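PDB 7D3B: Cd1 from Flavonifractor plautii, which binds FMN and, as a member of the NADPH-dependent FMN reductase family of flavodoxin-like proteins, probably serves as a flavin-dependent oxidoreductase. Local coordinates for residues 108-113 against 161-166. Residues are numbered along the deposited sequence; the frame is centred on the assembly and turned at random.
Sequences RMDRGN and ALTPMW
Two helix ends meet here in the flavodoxin-like domain: R111, opening helix 111-123 just past the break after helix 96-109, meets the carbonyls of T163 and P164 at the C-terminal end of helix 153-162. The backbone N of R111 donates to T163 O over 3.1 Å, with an N-H...O angle of 159° and the donor somewhat out of the carbonyl plane. The R111 side chain runs across the same turn. Its CG stands anti to the backbone N (chi1 162°), and a bend at chi3 brings the guanidinium edge to P164, where NH2 lies 2.5 Å from P164 O, a weak bond at 117°; so short a distance at so bent an angle leaves its exact geometry doubtful. NH1 faces D136 in a long, weak ion pair. M165 crosses the aliphatic part of R111 at about a right angle, its SE 4.0 Å from R111 CD. D110 caps the new helix, since its OD1 accepts from N113 N on the anti side of the carboxylate, while T163 CG2 lies 3.4 Å from D110 CA. On the flank, the selenomethionine M109 folds back at chi2 and chi3, which sets its CE obliquely against the W166 indole, 3.3 Å from CZ2. P164 covers one face of that indole, its CG 3.6 Å above the ring centre. L74 and L78 of helix 70-79 pack on M109, and M77 of the same helix on W166. M165, with positive phi, closes helix 153-162 as W166 leads into strand 167-174; M165 N returns to L162 O and W166 N, weakly, to A161 O. The result is an N-capped helix start docked on a Schellman motif, at a helix-to-strand turn of the parallel alpha/beta fold.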
loop_
_atom_site.group_PDB
_atom_site.type_symbol
_atom_site.label_atom_id
_atom_site.label_comp_id
_atom_site.label_asym_id
_atom_site.label_seq_id
_atom_site.Cartn_x
_atom_site.Cartn_y
_atom_site.Cartn_z
ATOM N N ARG A 108 5.793 -10.330 4.725
ATOM C CA ARG A 108 4.725 -11.310 4.637
ATOM C C ARG A 108 4.048 -11.376 3.276
ATOM O O ARG A 108 3.521 -12.441 2.924
ATOM C CB ARG A 108 3.650 -11.008 5.693
ATOM C CG ARG A 108 4.104 -11.194 7.123
ATOM C CD ARG A 108 4.258 -12.672 7.431
ATOM N NE ARG A 108 3.111 -13.448 6.964
ATOM C CZ ARG A 108 2.015 -13.670 7.685
ATOM N NH1 ARG A 108 1.910 -13.165 8.914
ATOM N NH2 ARG A 108 1.018 -14.397 7.176
HETATM N N MSE A 109 4.063 -10.293 2.503
HETATM C CA MSE A 109 3.081 -10.106 1.446
HETATM C C MSE A 109 3.694 -9.741 0.130
HETATM O O MSE A 109 2.983 -9.580 -0.863
HETATM C CB MSE A 109 2.081 -9.019 1.837
HETATM C CG MSE A 109 1.192 -9.386 3.004
HETATM SE SE MSE A 109 0.124 -10.988 2.648
HETATM C CE MSE A 109 -1.000 -10.309 1.199
ATOM N N ASP A 110 5.012 -9.566 0.111
ATOM C CA ASP A 110 5.670 -9.231 -1.144
ATOM C C ASP A 110 5.384 -10.320 -2.170
ATOM O O ASP A 110 5.666 -11.496 -1.928
ATOM C CB ASP A 110 7.172 -9.076 -0.938
ATOM C CG ASP A 110 7.858 -8.524 -2.164
ATOM O OD1 ASP A 110 8.120 -9.316 -3.097
ATOM O OD2 ASP A 110 8.110 -7.296 -2.201
ATOM N N ARG A 111 4.791 -9.941 -3.306
ATOM C CA ARG A 111 4.445 -10.953 -4.295
ATOM C C ARG A 111 5.697 -11.607 -4.855
ATOM O O ARG A 111 5.749 -12.833 -5.017
ATOM C CB ARG A 111 3.591 -10.348 -5.411
ATOM C CG ARG A 111 3.542 -11.193 -6.666
ATOM C CD ARG A 111 2.323 -10.921 -7.551
ATOM N NE ARG A 111 1.322 -11.968 -7.383
ATOM C CZ ARG A 111 0.240 -11.849 -6.623
ATOM N NH1 ARG A 111 -0.607 -12.860 -6.528
ATOM N NH2 ARG A 111 -0.005 -10.718 -5.967
ATOM N N GLY A 112 6.726 -10.811 -5.131
ATOM C CA GLY A 112 7.970 -11.363 -5.611
ATOM C C GLY A 112 8.531 -12.441 -4.703
ATOM O O GLY A 112 8.773 -13.571 -5.139
ATOM N N ASN A 113 8.740 -12.105 -3.426
ATOM C CA ASN A 113 9.368 -13.061 -2.519
ATOM C C ASN A 113 8.497 -14.280 -2.294
ATOM O O ASN A 113 9.024 -15.361 -2.027
ATOM C CB ASN A 113 9.698 -12.400 -1.183
ATOM C CG ASN A 113 10.626 -11.227 -1.349
ATOM O OD1 ASN A 113 11.568 -11.272 -2.146
ATOM N ND2 ASN A 113 10.359 -10.155 -0.619
ATOM N N ALA A 161 -0.855 -1.305 -1.446
ATOM C CA ALA A 161 -1.209 -2.241 -2.508
ATOM C C ALA A 161 0.021 -2.708 -3.276
ATOM O O ALA A 161 0.037 -3.829 -3.802
ATOM C CB ALA A 161 -2.226 -1.612 -3.464
ATOM N N LEU A 162 1.066 -1.879 -3.335
ATOM C CA LEU A 162 2.182 -2.168 -4.231
ATOM C C LEU A 162 2.917 -3.446 -3.825
ATOM O O LEU A 162 3.225 -4.278 -4.681
ATOM C CB LEU A 162 3.127 -0.959 -4.294
ATOM C CG LEU A 162 4.449 -1.088 -5.067
ATOM C CD1 LEU A 162 4.840 0.238 -5.695
ATOM C CD2 LEU A 162 5.535 -1.526 -4.128
ATOM N N THR A 163 3.163 -3.642 -2.529
ATOM C CA THR A 163 3.936 -4.808 -2.098
ATOM C C THR A 163 3.327 -6.119 -2.558
ATOM O O THR A 163 4.070 -6.963 -3.079
ATOM C CB THR A 163 4.091 -4.815 -0.575
ATOM O OG1 THR A 163 4.883 -3.697 -0.164
ATOM C CG2 THR A 163 4.795 -6.106 -0.130
ATOM N N PRO A 164 2.039 -6.384 -2.364
ATOM C CA PRO A 164 1.430 -7.611 -2.897
ATOM C C PRO A 164 0.900 -7.487 -4.320
ATOM O O PRO A 164 0.378 -8.473 -4.851
ATOM C CB PRO A 164 0.275 -7.846 -1.912
ATOM C CG PRO A 164 -0.189 -6.423 -1.592
ATOM C CD PRO A 164 1.082 -5.586 -1.570
HETATM N N MSE A 165 1.022 -6.317 -4.944
HETATM C CA MSE A 165 0.494 -6.071 -6.284
HETATM C C MSE A 165 -1.006 -6.325 -6.361
HETATM O O MSE A 165 -1.512 -6.854 -7.353
HETATM C CB MSE A 165 1.232 -6.922 -7.327
HETATM C CG MSE A 165 2.546 -6.316 -7.766
HETATM SE SE MSE A 165 3.604 -7.388 -9.055
HETATM C CE MSE A 165 2.216 -7.743 -10.402
ATOM N N TRP A 166 -1.726 -5.959 -5.308
ATOM C CA TRP A 166 -3.172 -5.928 -5.422
ATOM C C TRP A 166 -3.561 -4.866 -6.445
ATOM O O TRP A 166 -2.869 -3.861 -6.625
ATOM C CB TRP A 166 -3.814 -5.668 -4.063
ATOM C CG TRP A 166 -3.625 -6.837 -3.147
ATOM C CD1 TRP A 166 -3.236 -8.094 -3.510
ATOM C CD2 TRP A 166 -3.802 -6.871 -1.716
ATOM N NE1 TRP A 166 -3.151 -8.907 -2.399
ATOM C CE2 TRP A 166 -3.497 -8.181 -1.289
ATOM C CE3 TRP A 166 -4.183 -5.922 -0.759
ATOM C CZ2 TRP A 166 -3.559 -8.566 0.056
ATOM C CZ3 TRP A 166 -4.243 -6.312 0.584
ATOM C CH2 TRP A 166 -3.936 -7.618 0.969
#